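Local coordinates for Card1 endonuclease domain-containing protein (Vibrio cholerae, PDB 1XMX) that is of unknown function but probably binds nucleic acid and cuts it with a C-terminal endonuclease domain of the PD-(D/E)XK type, at residues A[74-79]-A[109-114]; A[3-8]-A[85-90]; A[262-267]-A[370-375]. One frame throughout, in Å; residues are numbered along the deposited sequence.

Interaction 1 of 3, residues A[74-79]-A[109-114]; sequences AIRELA and RSYHWP
Ala-79, inside helix 68-85, faces Tyr-111 just past the end of helix 98-110, their CA atoms 7.9 Å apart, where the chain turns through a Schellman motif at His-112 and runs on toward strand 115-118. In this Rossmann-like α/β domain the two helices are neighbours, and Ala-79 receives the aromatic side chains that follow the end of helix 98-110. The methyl of Ala-79 is wedged between two aromatic rings, with CB 3.4 Å from CE2 of Tyr-111 and 3.7 Å from CZ3 of Trp-113. Its carbonyl oxygen lies over one face of the Tyr-111 ring and at the edge of the Trp-113 indole. Both aromatic side chains keep CG beside their own backbone N (chi1 -78° and -76°), which turns them to the same helix, and CB of Tyr-111 rests on the indole face. The phenol OH is held elsewhere, by a hydrogen bond with Glu-80. On the solvent side, Arg-76, bent at chi3, brings its guanidinium obliquely past Tyr-111, the two planes 26° apart. Ser-110 OG has its stronger partner in the carbonyl oxygen of Val-107, one turn back in its own helix. What Arg-76 adds is a weak hydrogen bond at the edge of the guanidinium, NH2 to Ser-110 OG at 3.3 Å.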
loop_
_atom_site.group_PDB
_atom_site.type_symbol
_atom_site.label_atom_id
_atom_site.label_comp_id
_atom_site.label_asym_id
_atom_site.label_seq_id
_atom_site.Cartn_x
_atom_site.Cartn_y
_atom_site.Cartn_z
ATOM N N ALA A 74 -15.472 3.575 -33.719
ATOM C CA ALA A 74 -14.055 3.256 -33.584
ATOM C C ALA A 74 -13.918 1.828 -33.062
ATOM O O ALA A 74 -13.148 1.041 -33.579
ATOM C CB ALA A 74 -13.333 4.296 -32.626
ATOM N N ILE A 75 -14.739 1.467 -32.083
ATOM C CA ILE A 75 -14.608 0.158 -31.457
ATOM C C ILE A 75 -15.084 -0.994 -32.340
ATOM O O ILE A 75 -14.558 -2.108 -32.272
ATOM C CB ILE A 75 -15.277 0.133 -30.048
ATOM C CG1 ILE A 75 -14.549 1.136 -29.115
ATOM C CG2 ILE A 75 -15.288 -1.322 -29.467
ATOM C CD1 ILE A 75 -15.300 1.493 -27.777
ATOM N N ARG A 76 -16.096 -0.739 -33.151
ATOM C CA ARG A 76 -16.575 -1.751 -34.080
ATOM C C ARG A 76 -15.516 -2.057 -35.152
ATOM O O ARG A 76 -15.355 -3.191 -35.539
ATOM C CB ARG A 76 -17.876 -1.293 -34.712
ATOM C CG ARG A 76 -18.663 -2.403 -35.298
ATOM C CD ARG A 76 -20.102 -1.954 -35.540
ATOM N NE ARG A 76 -20.970 -2.159 -34.363
ATOM C CZ ARG A 76 -21.431 -3.351 -33.956
ATOM N NH1 ARG A 76 -21.096 -4.471 -34.636
ATOM N NH2 ARG A 76 -22.247 -3.420 -32.892
ATOM N N GLU A 77 -14.795 -1.038 -35.612
ATOM C CA GLU A 77 -13.624 -1.242 -36.468
ATOM C C GLU A 77 -12.573 -2.154 -35.821
ATOM O O GLU A 77 -12.074 -3.062 -36.439
ATOM C CB GLU A 77 -12.975 0.104 -36.825
ATOM C CG GLU A 77 -13.546 0.706 -38.074
ATOM C CD GLU A 77 -12.820 1.984 -38.533
ATOM O OE1 GLU A 77 -11.550 1.948 -38.592
ATOM O OE2 GLU A 77 -13.538 3.003 -38.859
ATOM N N LEU A 78 -12.221 -1.862 -34.580
ATOM C CA LEU A 78 -11.386 -2.747 -33.799
ATOM C C LEU A 78 -11.988 -4.157 -33.712
ATOM O O LEU A 78 -11.279 -5.151 -33.958
ATOM C CB LEU A 78 -11.177 -2.188 -32.386
ATOM C CG LEU A 78 -10.412 -3.139 -31.454
ATOM C CD1 LEU A 78 -8.997 -3.249 -31.996
ATOM C CD2 LEU A 78 -10.407 -2.586 -30.017
ATOM N N ALA A 79 -13.282 -4.264 -33.389
ATOM C CA ALA A 79 -13.872 -5.570 -33.149
ATOM C C ALA A 79 -13.781 -6.412 -34.432
ATOM O O ALA A 79 -13.517 -7.626 -34.384
ATOM C CB ALA A 79 -15.321 -5.427 -32.693
ATOM N N ARG A 109 -20.661 -7.265 -26.975
ATOM C CA ARG A 109 -21.773 -8.158 -26.767
ATOM C C ARG A 109 -22.372 -8.672 -28.118
ATOM O O ARG A 109 -22.743 -9.848 -28.245
ATOM C CB ARG A 109 -22.830 -7.500 -25.867
ATOM C CG ARG A 109 -24.084 -8.311 -25.734
ATOM C CD ARG A 109 -23.848 -9.597 -24.908
ATOM N NE ARG A 109 -25.120 -10.297 -24.730
ATOM C CZ ARG A 109 -25.695 -11.050 -25.652
ATOM N NH1 ARG A 109 -25.120 -11.236 -26.832
ATOM N NH2 ARG A 109 -26.856 -11.594 -25.398
ATOM N N SER A 110 -22.399 -7.831 -29.143
ATOM C CA SER A 110 -22.935 -8.280 -30.434
ATOM C C SER A 110 -22.082 -9.346 -31.120
ATOM O O SER A 110 -22.583 -10.110 -31.906
ATOM C CB SER A 110 -23.191 -7.127 -31.401
ATOM O OG SER A 110 -21.969 -6.561 -31.796
ATOM N N TYR A 111 -20.796 -9.376 -30.799
ATOM C CA TYR A 111 -19.870 -10.401 -31.241
ATOM C C TYR A 111 -19.898 -11.652 -30.353
ATOM O O TYR A 111 -19.146 -12.594 -30.589
ATOM C CB TYR A 111 -18.456 -9.807 -31.266
ATOM C CG TYR A 111 -18.219 -8.927 -32.481
ATOM C CD1 TYR A 111 -17.796 -9.488 -33.678
ATOM C CD2 TYR A 111 -18.470 -7.547 -32.444
ATOM C CE1 TYR A 111 -17.592 -8.717 -34.803
ATOM C CE2 TYR A 111 -18.276 -6.766 -33.570
ATOM C CZ TYR A 111 -17.827 -7.378 -34.753
ATOM O OH TYR A 111 -17.625 -6.659 -35.899
ATOM N N HIS A 112 -20.732 -11.673 -29.318
ATOM C CA HIS A 112 -20.779 -12.845 -28.435
ATOM C C HIS A 112 -19.472 -13.113 -27.684
ATOM O O HIS A 112 -19.185 -14.252 -27.316
ATOM C CB HIS A 112 -21.170 -14.098 -29.226
ATOM C CG HIS A 112 -22.510 -13.982 -29.860
ATOM N ND1 HIS A 112 -23.544 -13.298 -29.257
ATOM C CD2 HIS A 112 -22.977 -14.399 -31.062
ATOM C CE1 HIS A 112 -24.603 -13.316 -30.053
ATOM N NE2 HIS A 112 -24.286 -13.979 -31.153
ATOM N N TRP A 113 -18.685 -12.068 -27.446
ATOM C CA TRP A 113 -17.464 -12.246 -26.722
ATOM C C TRP A 113 -17.804 -12.131 -25.255
ATOM O O TRP A 113 -18.680 -11.374 -24.906
ATOM C CB TRP A 113 -16.450 -11.188 -27.128
ATOM C CG TRP A 113 -15.855 -11.479 -28.466
ATOM C CD1 TRP A 113 -15.616 -12.736 -29.030
ATOM C CD2 TRP A 113 -15.434 -10.522 -29.445
ATOM N NE1 TRP A 113 -15.067 -12.583 -30.292
ATOM C CE2 TRP A 113 -14.925 -11.236 -30.550
ATOM C CE3 TRP A 113 -15.405 -9.126 -29.481
ATOM C CZ2 TRP A 113 -14.410 -10.597 -31.660
ATOM C CZ3 TRP A 113 -14.910 -8.501 -30.619
ATOM C CH2 TRP A 113 -14.427 -9.237 -31.680
ATOM N N PRO A 114 -17.190 -12.975 -24.410
ATOM C CA PRO A 114 -17.455 -12.947 -22.967
ATOM C C PRO A 114 -17.078 -11.634 -22.341
ATOM O O PRO A 114 -16.120 -10.946 -22.779
ATOM C CB PRO A 114 -16.614 -14.107 -22.385
ATOM C CG PRO A 114 -16.194 -14.969 -23.575
ATOM C CD PRO A 114 -16.280 -14.067 -24.823
#

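Interaction 2 of 3, residues A[3-8]-A[85-90]; sequences MAIHVG and RGEEVK
Ile-5 is gripped through both of its backbone polar atoms by strand 88-92: its N donates to Glu-88 O at 3.2 Å, and its O accepts from Lys-90 N at 2.9 Å. The outer bonds, Glu-88 N to Met-3 O at 2.7 Å and Val-7 N to Lys-90 O at 2.9 Å, complete the alternating pattern of parallel pairing. Between them Ala-4, Ile-5 and His-6 stand beside Glu-88, Val-89 and Lys-90, and the short strand axes are twisted 34° apart. One face of the pair carries His-6, whose CD2 meets Lys-90 CB at 4.1 Å. On the other, Val-7 CG2 crosses Val-89 CG1 at 3.9 Å. A fold at chi2 (-51°) turns the carboxylate of Glu-87 back toward Ile-5 and Met-3. Its OE1 is 3.2 Å from Met-3 O, a close approach of two acceptors that makes no hydrogen bond; OE2 makes a long salt bridge to Arg-85. Further out, Gly-86 closes helix 68-85 in a Schellman motif, so that only a short turn separates helix from strand. Leu-82 of that helix packs on Glu-87 and Val-89, Pro-20 and Leu-21 of helix 15-22 pack on His-6, and strand 30-35 pairs along the far edge of strand 4-9. Helices on both faces of the parallel part, ordered 3-2-1-4-5, of a mixed sheet identify a Rossmann-like fold, consistent with the CARF domains of Card1 relatives, with strands 1 and 4 adjacent at its centre.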
loop_
_atom_site.group_PDB
_atom_site.type_symbol
_atom_site.label_atom_id
_atom_site.label_comp_id
_atom_site.label_asym_id
_atom_site.label_seq_id
_atom_site.Cartn_x
_atom_site.Cartn_y
_atom_site.Cartn_z
ATOM N N MET A 3 -4.387 -16.960 -29.255
ATOM C CA MET A 3 -5.488 -16.152 -29.734
ATOM C C MET A 3 -6.282 -15.535 -28.575
ATOM O O MET A 3 -7.202 -14.729 -28.801
ATOM C CB MET A 3 -6.388 -16.948 -30.704
ATOM C CG MET A 3 -5.617 -17.527 -31.951
ATOM S SD MET A 3 -4.372 -16.373 -32.649
ATOM C CE MET A 3 -5.524 -15.202 -33.391
ATOM N N ALA A 4 -5.949 -15.894 -27.334
ATOM C CA ALA A 4 -6.765 -15.376 -26.233
ATOM C C ALA A 4 -6.299 -13.977 -25.850
ATOM O O ALA A 4 -5.139 -13.780 -25.415
ATOM C CB ALA A 4 -6.739 -16.337 -24.988
ATOM N N ILE A 5 -7.190 -13.006 -25.924
ATOM C CA ILE A 5 -6.794 -11.668 -25.454
ATOM C C ILE A 5 -7.852 -10.972 -24.626
ATOM O O ILE A 5 -9.038 -11.299 -24.739
ATOM C CB ILE A 5 -6.286 -10.781 -26.622
ATOM C CG1 ILE A 5 -7.374 -10.035 -27.317
ATOM C CG2 ILE A 5 -5.682 -11.603 -27.705
ATOM C CD1 ILE A 5 -6.728 -9.014 -28.316
ATOM N N HIS A 6 -7.431 -10.035 -23.769
ATOM C CA HIS A 6 -8.356 -9.140 -23.064
ATOM C C HIS A 6 -8.500 -7.778 -23.769
ATOM O O HIS A 6 -7.576 -7.339 -24.431
ATOM C CB HIS A 6 -7.843 -8.902 -21.617
ATOM C CG HIS A 6 -8.019 -10.095 -20.735
ATOM N ND1 HIS A 6 -7.887 -10.046 -19.368
ATOM C CD2 HIS A 6 -8.371 -11.373 -21.032
ATOM C CE1 HIS A 6 -8.112 -11.240 -18.853
ATOM N NE2 HIS A 6 -8.418 -12.060 -19.838
ATOM N N VAL A 7 -9.646 -7.106 -23.602
ATOM C CA VAL A 7 -9.749 -5.714 -23.953
ATOM C C VAL A 7 -10.230 -4.976 -22.708
ATOM O O VAL A 7 -11.083 -5.479 -22.007
ATOM C CB VAL A 7 -10.691 -5.481 -25.143
ATOM C CG1 VAL A 7 -10.817 -3.946 -25.414
ATOM C CG2 VAL A 7 -10.123 -6.206 -26.392
ATOM N N GLY A 8 -9.645 -3.811 -22.408
ATOM C CA GLY A 8 -10.039 -3.062 -21.210
ATOM C C GLY A 8 -10.075 -1.601 -21.515
ATOM O O GLY A 8 -9.480 -1.177 -22.503
ATOM N N ARG A 85 -9.426 -12.054 -37.446
ATOM C CA ARG A 85 -8.281 -12.879 -37.070
ATOM C C ARG A 85 -8.612 -14.126 -36.254
ATOM O O ARG A 85 -7.760 -14.956 -36.055
ATOM C CB ARG A 85 -7.339 -12.061 -36.226
ATOM C CG ARG A 85 -6.678 -10.948 -36.960
ATOM C CD ARG A 85 -5.503 -10.490 -36.090
ATOM N NE ARG A 85 -5.264 -9.066 -36.211
ATOM C CZ ARG A 85 -5.222 -8.209 -35.198
ATOM N NH1 ARG A 85 -5.379 -8.617 -33.932
ATOM N NH2 ARG A 85 -4.997 -6.923 -35.470
ATOM N N GLY A 86 -9.828 -14.256 -35.756
ATOM C CA GLY A 86 -10.164 -15.367 -34.872
ATOM C C GLY A 86 -9.676 -15.083 -33.454
ATOM O O GLY A 86 -9.443 -16.007 -32.679
ATOM N N GLU A 87 -9.484 -13.814 -33.113
ATOM C CA GLU A 87 -9.080 -13.476 -31.751
ATOM C C GLU A 87 -10.158 -13.952 -30.750
ATOM O O GLU A 87 -11.351 -13.753 -30.944
ATOM C CB GLU A 87 -8.889 -11.958 -31.580
ATOM C CG GLU A 87 -7.653 -11.307 -32.251
ATOM C CD GLU A 87 -6.368 -12.024 -31.912
ATOM O OE1 GLU A 87 -6.184 -12.386 -30.723
ATOM O OE2 GLU A 87 -5.558 -12.269 -32.842
ATOM N N GLU A 88 -9.745 -14.573 -29.665
ATOM C CA GLU A 88 -10.719 -14.970 -28.670
ATOM C C GLU A 88 -10.823 -13.910 -27.575
ATOM O O GLU A 88 -10.126 -13.982 -26.545
ATOM C CB GLU A 88 -10.394 -16.385 -28.187
ATOM C CG GLU A 88 -10.550 -17.385 -29.376
ATOM C CD GLU A 88 -9.760 -18.652 -29.188
ATOM O OE1 GLU A 88 -9.128 -18.761 -28.112
ATOM O OE2 GLU A 88 -9.751 -19.534 -30.102
ATOM N N VAL A 89 -11.652 -12.896 -27.856
ATOM C CA VAL A 89 -11.743 -11.706 -27.049
ATOM C C VAL A 89 -12.514 -11.911 -25.748
ATOM O O VAL A 89 -13.545 -12.581 -25.711
ATOM C CB VAL A 89 -12.335 -10.507 -27.828
ATOM C CG1 VAL A 89 -12.443 -9.258 -26.935
ATOM C CG2 VAL A 89 -11.447 -10.213 -29.008
ATOM N N LYS A 90 -11.986 -11.336 -24.680
ATOM C CA LYS A 90 -12.718 -11.237 -23.441
ATOM C C LYS A 90 -12.659 -9.783 -23.020
ATOM O O LYS A 90 -11.575 -9.160 -22.965
ATOM C CB LYS A 90 -12.127 -12.142 -22.341
ATOM C CG LYS A 90 -12.272 -13.600 -22.610
ATOM C CD LYS A 90 -12.232 -14.363 -21.274
ATOM C CE LYS A 90 -11.677 -15.761 -21.478
ATOM N NZ LYS A 90 -11.874 -16.834 -20.395
#

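Interaction 3 of 3, residues A[262-267]-A[370-375]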
loop_
_atom_site.group_PDB
_atom_site.type_symbol
_atom_site.label_atom_id
_atom_site.label_comp_id
_atom_site.label_asym_id
_atom_site.label_seq_id
_atom_site.Cartn_x
_atom_site.Cartn_y
_atom_site.Cartn_z
ATOM N N VAL A 262 2.851 -7.569 10.808
ATOM C CA VAL A 262 2.242 -7.819 9.544
ATOM C C VAL A 262 2.802 -9.097 8.954
ATOM O O VAL A 262 2.048 -9.915 8.389
ATOM C CB VAL A 262 2.444 -6.640 8.537
ATOM C CG1 VAL A 262 1.945 -7.076 7.112
ATOM C CG2 VAL A 262 1.687 -5.392 8.985
ATOM N N LYS A 263 4.113 -9.266 9.057
ATOM C CA LYS A 263 4.791 -10.469 8.546
ATOM C C LYS A 263 4.303 -11.758 9.251
ATOM O O LYS A 263 4.095 -12.777 8.592
ATOM C CB LYS A 263 6.307 -10.325 8.658
ATOM C CG LYS A 263 7.038 -11.577 8.278
ATOM C CD LYS A 263 8.519 -11.469 8.582
ATOM C CE LYS A 263 9.253 -12.754 8.176
ATOM N NZ LYS A 263 10.711 -12.592 8.440
ATOM N N GLN A 264 4.113 -11.691 10.574
ATOM C CA GLN A 264 3.411 -12.746 11.324
ATOM C C GLN A 264 1.987 -13.058 10.898
ATOM O O GLN A 264 1.608 -14.233 10.790
ATOM C CB GLN A 264 3.359 -12.405 12.822
ATOM C CG GLN A 264 4.608 -12.721 13.462
ATOM C CD GLN A 264 4.520 -12.663 14.966
ATOM O OE1 GLN A 264 3.448 -12.904 15.575
ATOM N NE2 GLN A 264 5.653 -12.366 15.589
ATOM N N ILE A 265 1.179 -12.016 10.701
ATOM C CA ILE A 265 -0.226 -12.197 10.271
ATOM C C ILE A 265 -0.246 -12.818 8.906
ATOM O O ILE A 265 -1.065 -13.660 8.615
ATOM C CB ILE A 265 -0.963 -10.849 10.250
ATOM C CG1 ILE A 265 -1.094 -10.324 11.680
ATOM C CG2 ILE A 265 -2.334 -10.988 9.598
ATOM C CD1 ILE A 265 -1.392 -8.831 11.792
ATOM N N GLN A 266 0.708 -12.452 8.070
ATOM C CA GLN A 266 0.735 -12.917 6.675
ATOM C C GLN A 266 1.002 -14.435 6.577
ATOM O O GLN A 266 0.578 -15.095 5.638
ATOM C CB GLN A 266 1.782 -12.111 5.909
ATOM C CG GLN A 266 1.990 -12.463 4.451
ATOM C CD GLN A 266 3.181 -11.736 3.867
ATOM O OE1 GLN A 266 4.219 -11.622 4.533
ATOM N NE2 GLN A 266 3.053 -11.238 2.630
ATOM N N ASP A 267 1.699 -14.987 7.557
ATOM C CA ASP A 267 1.885 -16.446 7.632
ATOM C C ASP A 267 0.533 -17.170 7.599
ATOM O O ASP A 267 0.451 -18.264 7.105
ATOM C CB ASP A 267 2.639 -16.833 8.916
ATOM C CG ASP A 267 4.100 -16.350 8.921
ATOM O OD1 ASP A 267 4.675 -16.161 7.828
ATOM O OD2 ASP A 267 4.687 -16.170 10.012
ATOM N N ASP A 370 -2.997 -4.948 21.778
ATOM C CA ASP A 370 -3.610 -5.898 20.856
ATOM C C ASP A 370 -3.289 -5.599 19.384
ATOM O O ASP A 370 -4.135 -5.679 18.528
ATOM C CB ASP A 370 -5.072 -5.883 21.117
ATOM C CG ASP A 370 -5.381 -6.368 22.507
ATOM O OD1 ASP A 370 -5.087 -7.543 22.812
ATOM O OD2 ASP A 370 -5.880 -5.571 23.313
ATOM N N LEU A 371 -2.054 -5.205 19.122
ATOM C CA LEU A 371 -1.685 -4.686 17.808
ATOM C C LEU A 371 -2.015 -5.769 16.788
ATOM O O LEU A 371 -2.586 -5.512 15.758
ATOM C CB LEU A 371 -0.185 -4.335 17.766
ATOM C CG LEU A 371 0.459 -3.843 16.456
ATOM C CD1 LEU A 371 -0.233 -2.573 15.857
ATOM C CD2 LEU A 371 1.933 -3.615 16.600
ATOM N N LYS A 372 -1.661 -7.000 17.100
ATOM C CA LYS A 372 -1.709 -8.031 16.089
ATOM C C LYS A 372 -3.175 -8.350 15.713
ATOM O O LYS A 372 -3.482 -8.530 14.554
ATOM C CB LYS A 372 -0.923 -9.268 16.530
ATOM C CG LYS A 372 -1.069 -10.439 15.542
ATOM C CD LYS A 372 0.084 -11.384 15.722
ATOM C CE LYS A 372 -0.393 -12.796 15.981
ATOM N NZ LYS A 372 -0.653 -13.428 14.641
ATOM N N THR A 373 -4.059 -8.378 16.694
ATOM C CA THR A 373 -5.482 -8.568 16.477
ATOM C C THR A 373 -6.159 -7.421 15.702
ATOM O O THR A 373 -6.936 -7.663 14.765
ATOM C CB THR A 373 -6.179 -8.815 17.813
ATOM O OG1 THR A 373 -5.741 -10.089 18.284
ATOM C CG2 THR A 373 -7.655 -8.827 17.688
ATOM N N HIS A 374 -5.861 -6.182 16.080
ATOM C CA HIS A 374 -6.440 -5.027 15.385
ATOM C C HIS A 374 -5.933 -4.941 13.957
ATOM O O HIS A 374 -6.676 -4.590 13.072
ATOM C CB HIS A 374 -6.164 -3.734 16.127
ATOM C CG HIS A 374 -6.768 -3.677 17.490
ATOM N ND1 HIS A 374 -8.125 -3.722 17.704
ATOM C CD2 HIS A 374 -6.202 -3.557 18.718
ATOM C CE1 HIS A 374 -8.375 -3.627 19.003
ATOM N NE2 HIS A 374 -7.227 -3.521 19.636
ATOM N N LEU A 375 -4.682 -5.291 13.718
ATOM C CA LEU A 375 -4.166 -5.322 12.377
ATOM C C LEU A 375 -4.832 -6.432 11.549
ATOM O O LEU A 375 -5.127 -6.252 10.369
ATOM C CB LEU A 375 -2.651 -5.491 12.412
ATOM C CG LEU A 375 -1.713 -4.272 12.690
ATOM C CD1 LEU A 375 -0.273 -4.630 12.547
ATOM C CD2 LEU A 375 -2.046 -3.130 11.707
#
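Ile-265 points from helix 243-266 into the side of helix 371-380, where Lys-372 and Leu-375, one turn apart, receive it. Its CG1 is anti to the carbonyl carbon (chi1 -67°), which carries CD1 across to 3.6 Å from CB of Leu-375 and 3.5 Å from the carbonyl oxygen of Lys-372. That oxygen is already used by Thr-376 OG1 in a hydrogen bond. The aliphatic part of Lys-372 runs antiparallel alongside Ile-265, CG lying 3.9 Å from CG1. The helix segments pass at 10.0 Å with a crossing angle of -61°, a separation bridged mainly by aliphatic carbons. Both belong to the PD-(D/E)XK endonuclease domain: helix 243-266 leads into the strands beginning at 272-276, and helix 371-380 is the last helix of the chain, following strand 361-363. Leu-375 sits between helix and sheet, touching Ile-363 of that strand and Thr-261 of the long helix. Its CD1 also meets CG2 of Val-262 at 4.1 Å, the two side chains set roughly perpendicular to each other. Toward solvent, Lys-372 bends at chi3 and chi4, and its CD passes 3.7 Å from OE1 of Gln-264.

How the interactions relate
From the N terminus, residues 3-8 open interaction 2, which closes at 85-90 after the chain has built strands 30-35 and 56-61. Interaction 1 has by then begun, at 74-79, and closes at 109-114, so the two cross along the chain. Helix 68-85 runs directly into strand 88-92, and helix 98-110 follows. Contact in space ties this helix pair to the sheet: Trp-113 CD2 packs 3.5 Å from Val-89 CB. Interaction 3 comes later in series, closing a loop of about a hundred residues within the endonuclease domain. Its centre is about 47 Å from that of interaction 1 and about 41 Å from that of interaction 2.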